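Local coordinates for protein Azi13 (Streptomyces sahachiroi, PDB 5HMB) that probably hydrolyses naphthoyl-type thioesters, as a PaaI-family hot-dog thioesterase of azinomycin biosynthesis, at residues 58-63 with 110-115; 77-82 with 125-130. One frame throughout, in Å; residues are numbered along the deposited sequence. Where two conformers were deposited one is given.

Contact 1: residues 58-63 with 110-115; sequences SVASAA and WSVETV
Trp110 gives its indole NE1 hydrogen to OE1 of Gln108, two residues earlier on the same strand, and turns one face of the ring to Ala63. That hydrogen bond satisfies the polar edge of a buried side chain, while the face makes a CH-pi contact: CB of Ala63 stands 3.5 Å from the centroid of the six-membered ring of Trp110, only 17° off the ring normal. The methyl is offset toward the rim, so its nearest atoms are CZ3 and CH2. A chi1 of -70° sets CG beside the backbone N, which brings the six-membered ring against the methyl of Ala63, and Ala60 O lies over the same face. In the hot-dog fold a long central helix is wrapped by a curved antiparallel sheet; here that helix, 49-68, crosses strand 107-115 with the two short axes 8.3 Å apart at closest approach. Alanines suit so close a crossing. The methyl of Ala60 fits between two residues of one strand face, its CB 3.7 Å from CG2 of Val112 and 3.8 Å from CB of Trp110. Val112 divides its branches, since CG1 anti to the backbone N (chi1 -177°) turns that methyl to Val59, with CB of Val59 and CG1 of Val112 4.3 Å apart, and leaves CG2 for Ala60. Val59 in turn reaches over to Ala98 of strand 93-100 and to Ala30 and Ala32 of strand 29-35.

Contact 2: residues 77-82 with 125-130; sequences VSNSTD and GQVRLH
The carboxamide of Asn79 has CG2 of Val127 over one face, almost directly above ND2 at 3.8 Å, and takes a hydrogen bond in its own plane, where OG1 of Thr81 donates to a lone pair of Asn79 OD1 (2.8 Å). ND2 binds Glu57 OE1 and Cys53 O of helix 49-68, so hydrogen bonds at both ends fix the amide's rotation. An alanine here lacks the amide, which would probably leave those two helix oxygens without this donor partner and let the Thr81 hydroxyl, its acceptor gone, turn away. Opposite Thr81, Gly125 suits its place because a CB there would clash with OG1 of Thr81 where it now sits. The strands run antiparallel, and Ser80 and Gln126 form a regular hydrogen-bonded pair. At the other end comes a classic beta bulge: Arg128 O accepts from both Val77 N (2.9 Å) and Ser78 N (3.1 Å). The extra residue, Val77, lays CG1 alongside the aliphatic stem of Arg128, 3.9 Å from its CD. The guanidinium of Arg128 binds Gln107 and forms a salt bridge with Asp82 of the third subunit. Along its other edge, strand 72-83 pairs antiparallel with a strand of the second subunit, carrying the sheet across the interface.

From the N terminus the chain passes helix 13-18 and strands 21-26 and 29-35 before helix 49-68, which supplies residues 58-63, and continues into strand 72-83 with residues 77-82. Strand 93-100 follows, then strand 107-115, whose residues 110-115 return to the helix and close the loop of contact 1 over 46 intervening residues. The next strand, 121-133, closes contact 2 over 42 residues, so the two loops cross. Strands 107-115 and 121-133 are also neighbours, joined where Val112 N meets Gly125 O and Val127 N meets Trp110 O. Contact 1 therefore ties helix to sheet, contact 2 ties strand 72-83 to that sheet, and Ala60 of the helix packs on Val127 and so touches both contacts.

Contact 1: residues 58-63 with 110-115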
ATOM      1  N   SER A  58       7.316 -14.830   1.045  1.00 47.66           N
ATOM      2  CA  SER A  58       7.761 -16.121   1.585  1.00 40.41           C
ATOM      3  C   SER A  58       8.047 -16.042   3.081  1.00 44.27           C
ATOM      4  O   SER A  58       7.635 -16.920   3.850  1.00 48.46           O
ATOM      5  CB  SER A  58       9.025 -16.600   0.862  1.00 40.14           C
ATOM      6  OG  SER A  58       8.870 -16.705  -0.539  1.00 39.04           O
ATOM      7  N   VAL A  59       8.810 -15.033   3.515  1.00 40.61           N
ATOM      8  CA  VAL A  59       9.240 -15.021   4.910  1.00 38.03           C
ATOM      9  C   VAL A  59       8.055 -14.727   5.832  1.00 45.50           C
ATOM     10  O   VAL A  59       7.909 -15.336   6.902  1.00 41.32           O
ATOM     11  CB  VAL A  59      10.403 -14.033   5.125  1.00 46.55           C
ATOM     12  CG1 VAL A  59      10.843 -14.077   6.570  1.00 44.12           C
ATOM     13  CG2 VAL A  59      11.596 -14.375   4.213  1.00 38.61           C
ATOM     14  N   ALA A  60       7.180 -13.808   5.432  1.00 38.69           N
ATOM     15  CA  ALA A  60       5.997 -13.538   6.240  1.00 38.07           C
ATOM     16  C   ALA A  60       5.051 -14.745   6.268  1.00 45.05           C
ATOM     17  O   ALA A  60       4.512 -15.093   7.330  1.00 43.85           O
ATOM     18  CB  ALA A  60       5.288 -12.286   5.720  1.00 36.59           C
ATOM     19  N   SER A  61       4.846 -15.410   5.123  1.00 42.67           N
ATOM     20  CA  SER A  61       3.932 -16.558   5.100  1.00 41.64           C
ATOM     21  C   SER A  61       4.436 -17.675   5.995  1.00 47.81           C
ATOM     22  O   SER A  61       3.641 -18.350   6.663  1.00 44.49           O
ATOM     23  CB  SER A  61       3.755 -17.102   3.679  1.00 43.14           C
ATOM     24  OG  SER A  61       2.854 -16.320   2.916  1.00 55.69           O
ATOM     25  N   ALA A  62       5.752 -17.909   5.989  1.00 43.27           N
ATOM     26  CA  ALA A  62       6.327 -18.916   6.875  1.00 49.27           C
ATOM     27  C   ALA A  62       5.994 -18.609   8.321  1.00 51.14           C
ATOM     28  O   ALA A  62       5.596 -19.499   9.078  1.00 42.19           O
ATOM     29  CB  ALA A  62       7.844 -18.993   6.691  1.00 50.72           C
ATOM     30  N   ALA A  63       6.151 -17.344   8.725  1.00 43.57           N
ATOM     31  CA  ALA A  63       5.876 -16.987  10.109  1.00 36.33           C
ATOM     32  C   ALA A  63       4.389 -17.096  10.417  1.00 48.59           C
ATOM     33  O   ALA A  63       4.008 -17.616  11.474  1.00 50.04           O
ATOM     34  CB  ALA A  63       6.382 -15.584  10.412  1.00 45.33           C
ATOM     35  N   TRP A 110       2.159  -8.979   8.817  1.00 34.79           N
ATOM     36  CA  TRP A 110       3.561  -9.099   9.182  1.00 30.56           C
ATOM     37  C   TRP A 110       4.369  -8.045   8.436  1.00 43.66           C
ATOM     38  O   TRP A 110       3.997  -7.626   7.340  1.00 36.88           O
ATOM     39  CB  TRP A 110       4.111 -10.492   8.855  1.00 38.33           C
ATOM     40  CG  TRP A 110       3.555 -11.533   9.749  1.00 36.92           C
ATOM     41  CD1 TRP A 110       2.280 -12.033   9.739  1.00 42.60           C
ATOM     42  CD2 TRP A 110       4.240 -12.189  10.821  1.00 40.13           C
ATOM     43  NE1 TRP A 110       2.138 -12.975  10.739  1.00 44.20           N
ATOM     44  CE2 TRP A 110       3.326 -13.084  11.417  1.00 43.26           C
ATOM     45  CE3 TRP A 110       5.541 -12.106  11.337  1.00 41.51           C
ATOM     46  CZ2 TRP A 110       3.673 -13.895  12.505  1.00 47.79           C
ATOM     47  CZ3 TRP A 110       5.884 -12.911  12.414  1.00 51.65           C
ATOM     48  CH2 TRP A 110       4.953 -13.792  12.986  1.00 50.85           C
ATOM     49  N   SER A 111       5.480  -7.625   9.040  1.00 40.15           N
ATOM     50  CA  SER A 111       6.407  -6.660   8.458  1.00 41.05           C
ATOM     51  C   SER A 111       7.748  -7.345   8.241  1.00 41.25           C
ATOM     52  O   SER A 111       8.311  -7.927   9.173  1.00 41.54           O
ATOM     53  CB  SER A 111       6.568  -5.442   9.372  1.00 39.11           C
ATOM     54  OG  SER A 111       7.588  -4.583   8.909  1.00 46.89           O
ATOM     55  N   VAL A 112       8.253  -7.291   7.017  1.00 36.59           N
ATOM     56  CA  VAL A 112       9.473  -7.993   6.646  1.00 40.19           C
ATOM     57  C   VAL A 112      10.497  -6.959   6.213  1.00 44.82           C
ATOM     58  O   VAL A 112      10.248  -6.188   5.274  1.00 44.89           O
ATOM     59  CB  VAL A 112       9.226  -9.012   5.525  1.00 41.88           C
ATOM     60  CG1 VAL A 112      10.486  -9.767   5.220  1.00 36.80           C
ATOM     61  CG2 VAL A 112       8.107  -9.959   5.905  1.00 40.35           C
ATOM     62  N   GLU A 113      11.643  -6.940   6.886  1.00 39.39           N
ATOM     63  CA  GLU A 113      12.767  -6.093   6.485  1.00 40.88           C
ATOM     64  C   GLU A 113      13.874  -6.952   5.890  1.00 36.92           C
ATOM     65  O   GLU A 113      14.233  -7.997   6.448  1.00 44.61           O
ATOM     66  CB  GLU A 113      13.322  -5.284   7.661  1.00 43.32           C
ATOM     67  CG  GLU A 113      12.318  -4.344   8.299  1.00 49.83           C
ATOM     68  CD  GLU A 113      12.920  -3.553   9.432  1.00 50.91           C
ATOM     69  OE1 GLU A 113      14.133  -3.714   9.673  1.00 49.07           O
ATOM     70  OE2 GLU A 113      12.180  -2.785  10.083  1.00 58.32           O
ATOM     71  N   THR A 114      14.397  -6.521   4.751  1.00 35.98           N
ATOM     72  CA  THR A 114      15.525  -7.164   4.100  1.00 38.18           C
ATOM     73  C   THR A 114      16.729  -6.241   4.229  1.00 49.94           C
ATOM     74  O   THR A 114      16.695  -5.115   3.715  1.00 45.37           O
ATOM     75  CB  THR A 114      15.222  -7.425   2.627  1.00 41.91           C
ATOM     76  OG1 THR A 114      14.149  -8.364   2.507  1.00 47.28           O
ATOM     77  CG2 THR A 114      16.449  -7.959   1.920  1.00 42.33           C
ATOM     78  N   VAL A 115      17.793  -6.716   4.898  1.00 49.85           N
ATOM     79  CA  VAL A 115      18.990  -5.906   5.146  1.00 50.84           C
ATOM     80  C   VAL A 115      20.232  -6.581   4.565  1.00 48.72           C
ATOM     81  O   VAL A 115      20.280  -7.799   4.359  1.00 51.94           O
ATOM     82  CB  VAL A 115      19.205  -5.635   6.650  1.00 52.97           C
ATOM     83  CG1 VAL A 115      17.983  -4.982   7.265  1.00 43.29           C
ATOM     84  CG2 VAL A 115      19.523  -6.928   7.370  1.00 53.97           C
TER

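Contact 2: residues 77-82 with 125-130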
ATOM      1  N   VAL A  77      -3.207 -12.315   1.120  1.00 40.29           N
ATOM      2  CA  VAL A  77      -4.200 -11.325   0.735  1.00 44.55           C
ATOM      3  C   VAL A  77      -3.575 -10.170  -0.048  1.00 44.03           C
ATOM      4  O   VAL A  77      -4.098  -9.768  -1.087  1.00 41.68           O
ATOM      5  CB  VAL A  77      -4.950 -10.793   1.969  1.00 37.27           C
ATOM      6  CG1 VAL A  77      -5.767  -9.588   1.563  1.00 35.91           C
ATOM      7  CG2 VAL A  77      -5.826 -11.886   2.560  1.00 43.56           C
ATOM      8  N   SER A  78      -2.501  -9.573   0.478  1.00 41.94           N
ATOM      9  CA  SER A  78      -1.851  -8.450  -0.196  1.00 37.86           C
ATOM     10  C   SER A  78      -0.428  -8.288   0.304  1.00 40.29           C
ATOM     11  O   SER A  78      -0.072  -8.734   1.396  1.00 35.95           O
ATOM     12  CB  SER A  78      -2.607  -7.134   0.006  1.00 44.94           C
ATOM     13  OG  SER A  78      -2.531  -6.696   1.346  1.00 52.33           O
ATOM     14  N   ASN A  79       0.360  -7.577  -0.497  1.00 37.67           N
ATOM     15  CA  ASN A  79       1.798  -7.465  -0.305  1.00 33.04           C
ATOM     16  C   ASN A  79       2.224  -6.096  -0.818  1.00 40.92           C
ATOM     17  O   ASN A  79       2.114  -5.826  -2.019  1.00 38.69           O
ATOM     18  CB  ASN A  79       2.513  -8.577  -1.062  1.00 35.19           C
ATOM     19  CG  ASN A  79       4.015  -8.503  -0.944  1.00 43.53           C
ATOM     20  OD1 ASN A  79       4.625  -7.433  -1.096  1.00 40.69           O
ATOM     21  ND2 ASN A  79       4.636  -9.653  -0.677  1.00 41.26           N
ATOM     22  N   SER A  80       2.738  -5.262   0.080  0.63 41.10           N
ATOM     23  CA  SER A  80       3.204  -3.921  -0.257  0.63 38.63           C
ATOM     24  C   SER A  80       4.672  -3.823   0.132  0.63 40.24           C
ATOM     25  O   SER A  80       4.999  -3.789   1.323  0.63 37.42           O
ATOM     26  CB  SER A  80       2.378  -2.866   0.469  0.63 39.95           C
ATOM     27  OG  SER A  80       2.542  -1.605  -0.134  0.63 43.37           O
ATOM     28  N   THR A  81       5.550  -3.771  -0.866  1.00 37.43           N
ATOM     29  CA  THR A  81       6.990  -3.778  -0.640  1.00 33.08           C
ATOM     30  C   THR A  81       7.602  -2.509  -1.218  1.00 35.28           C
ATOM     31  O   THR A  81       7.305  -2.138  -2.362  1.00 33.90           O
ATOM     32  CB  THR A  81       7.633  -5.033  -1.248  1.00 34.72           C
ATOM     33  OG1 THR A  81       7.145  -6.213  -0.579  1.00 37.99           O
ATOM     34  CG2 THR A  81       9.162  -5.007  -1.132  1.00 36.51           C
ATOM     35  N   ASP A  82       8.408  -1.824  -0.403  1.00 31.64           N
ATOM     36  CA  ASP A  82       9.241  -0.701  -0.840  1.00 36.92           C
ATOM     37  C   ASP A  82      10.657  -1.195  -1.110  1.00 43.95           C
ATOM     38  O   ASP A  82      11.190  -2.011  -0.351  1.00 39.00           O
ATOM     39  CB  ASP A  82       9.306   0.401   0.219  1.00 33.03           C
ATOM     40  CG  ASP A  82       7.991   1.124   0.399  1.00 51.41           C
ATOM     41  OD1 ASP A  82       7.331   1.407  -0.615  1.00 46.77           O
ATOM     42  OD2 ASP A  82       7.622   1.424   1.557  1.00 48.26           O
ATOM     43  N   GLY A 125       8.627  -4.862   3.363  1.00 32.43           N
ATOM     44  CA  GLY A 125       7.285  -5.171   2.892  1.00 36.18           C
ATOM     45  C   GLY A 125       6.331  -5.513   4.022  1.00 33.71           C
ATOM     46  O   GLY A 125       6.717  -6.101   5.036  1.00 37.33           O
ATOM     47  N   GLN A 126       5.062  -5.151   3.820  1.00 36.10           N
ATOM     48  CA  GLN A 126       3.971  -5.497   4.723  1.00 40.51           C
ATOM     49  C   GLN A 126       3.070  -6.500   4.023  1.00 43.77           C
ATOM     50  O   GLN A 126       2.650  -6.262   2.889  1.00 40.05           O
ATOM     51  CB  GLN A 126       3.152  -4.264   5.111  1.00 47.46           C
ATOM     52  CG  GLN A 126       3.993  -3.055   5.456  1.00 47.61           C
ATOM     53  CD  GLN A 126       4.796  -3.265   6.726  1.00 52.46           C
ATOM     54  OE1 GLN A 126       4.242  -3.671   7.751  1.00 47.86           O
ATOM     55  NE2 GLN A 126       6.108  -3.003   6.663  1.00 38.69           N
ATOM     56  N   VAL A 127       2.760  -7.604   4.702  1.00 35.22           N
ATOM     57  CA  VAL A 127       2.033  -8.722   4.111  1.00 38.14           C
ATOM     58  C   VAL A 127       0.787  -8.996   4.953  1.00 38.86           C
ATOM     59  O   VAL A 127       0.881  -9.276   6.158  1.00 37.48           O
ATOM     60  CB  VAL A 127       2.908  -9.979   3.997  1.00 40.56           C
ATOM     61  CG1 VAL A 127       2.095 -11.153   3.500  1.00 36.95           C
ATOM     62  CG2 VAL A 127       4.029  -9.726   3.044  1.00 36.29           C
ATOM     63  N   ARG A 128      -0.375  -8.894   4.318  1.00 36.67           N
ATOM     64  CA  ARG A 128      -1.649  -9.197   4.945  1.00 39.31           C
ATOM     65  C   ARG A 128      -2.059 -10.578   4.475  1.00 42.80           C
ATOM     66  O   ARG A 128      -1.991 -10.866   3.275  1.00 36.57           O
ATOM     67  CB  ARG A 128      -2.721  -8.171   4.575  1.00 34.40           C
ATOM     68  CG  ARG A 128      -4.164  -8.572   5.063  1.00 39.90           C
ATOM     69  CD  ARG A 128      -5.176  -7.465   4.733  1.00 42.76           C
ATOM     70  NE  ARG A 128      -4.888  -6.206   5.437  1.00 42.36           N
ATOM     71  CZ  ARG A 128      -5.381  -5.926   6.641  1.00 53.79           C
ATOM     72  NH1 ARG A 128      -6.160  -6.821   7.250  1.00 41.39           N
ATOM     73  NH2 ARG A 128      -5.110  -4.769   7.238  1.00 40.25           N
ATOM     74  N   LEU A 129      -2.443 -11.429   5.425  1.00 35.90           N
ATOM     75  CA  LEU A 129      -2.857 -12.794   5.161  1.00 43.16           C
ATOM     76  C   LEU A 129      -4.168 -13.083   5.883  1.00 46.65           C
ATOM     77  O   LEU A 129      -4.479 -12.485   6.913  1.00 44.04           O
ATOM     78  CB  LEU A 129      -1.797 -13.794   5.617  1.00 36.32           C
ATOM     79  CG  LEU A 129      -0.353 -13.543   5.187  1.00 48.01           C
ATOM     80  CD1 LEU A 129       0.490 -13.127   6.381  1.00 42.30           C
ATOM     81  CD2 LEU A 129       0.223 -14.788   4.530  1.00 45.17           C
ATOM     82  N   HIS A 130      -4.927 -14.018   5.337  1.00 52.12           N
ATOM     83  CA  HIS A 130      -6.219 -14.412   5.888  1.00 50.49           C
ATOM     84  C   HIS A 130      -6.059 -15.761   6.577  1.00 47.09           C
ATOM     85  O   HIS A 130      -5.348 -16.636   6.075  1.00 41.05           O
ATOM     86  CB  HIS A 130      -7.259 -14.466   4.764  1.00 45.92           C
ATOM     87  CG  HIS A 130      -8.629 -14.894   5.196  1.00 71.62           C
ATOM     88  ND1 HIS A 130      -9.363 -14.221   6.152  1.00 78.78           N
ATOM     89  CD2 HIS A 130      -9.413 -15.916   4.775  1.00 65.52           C
ATOM     90  CE1 HIS A 130     -10.529 -14.822   6.315  1.00 67.58           C
ATOM     91  NE2 HIS A 130     -10.584 -15.853   5.493  1.00 71.41           N
TER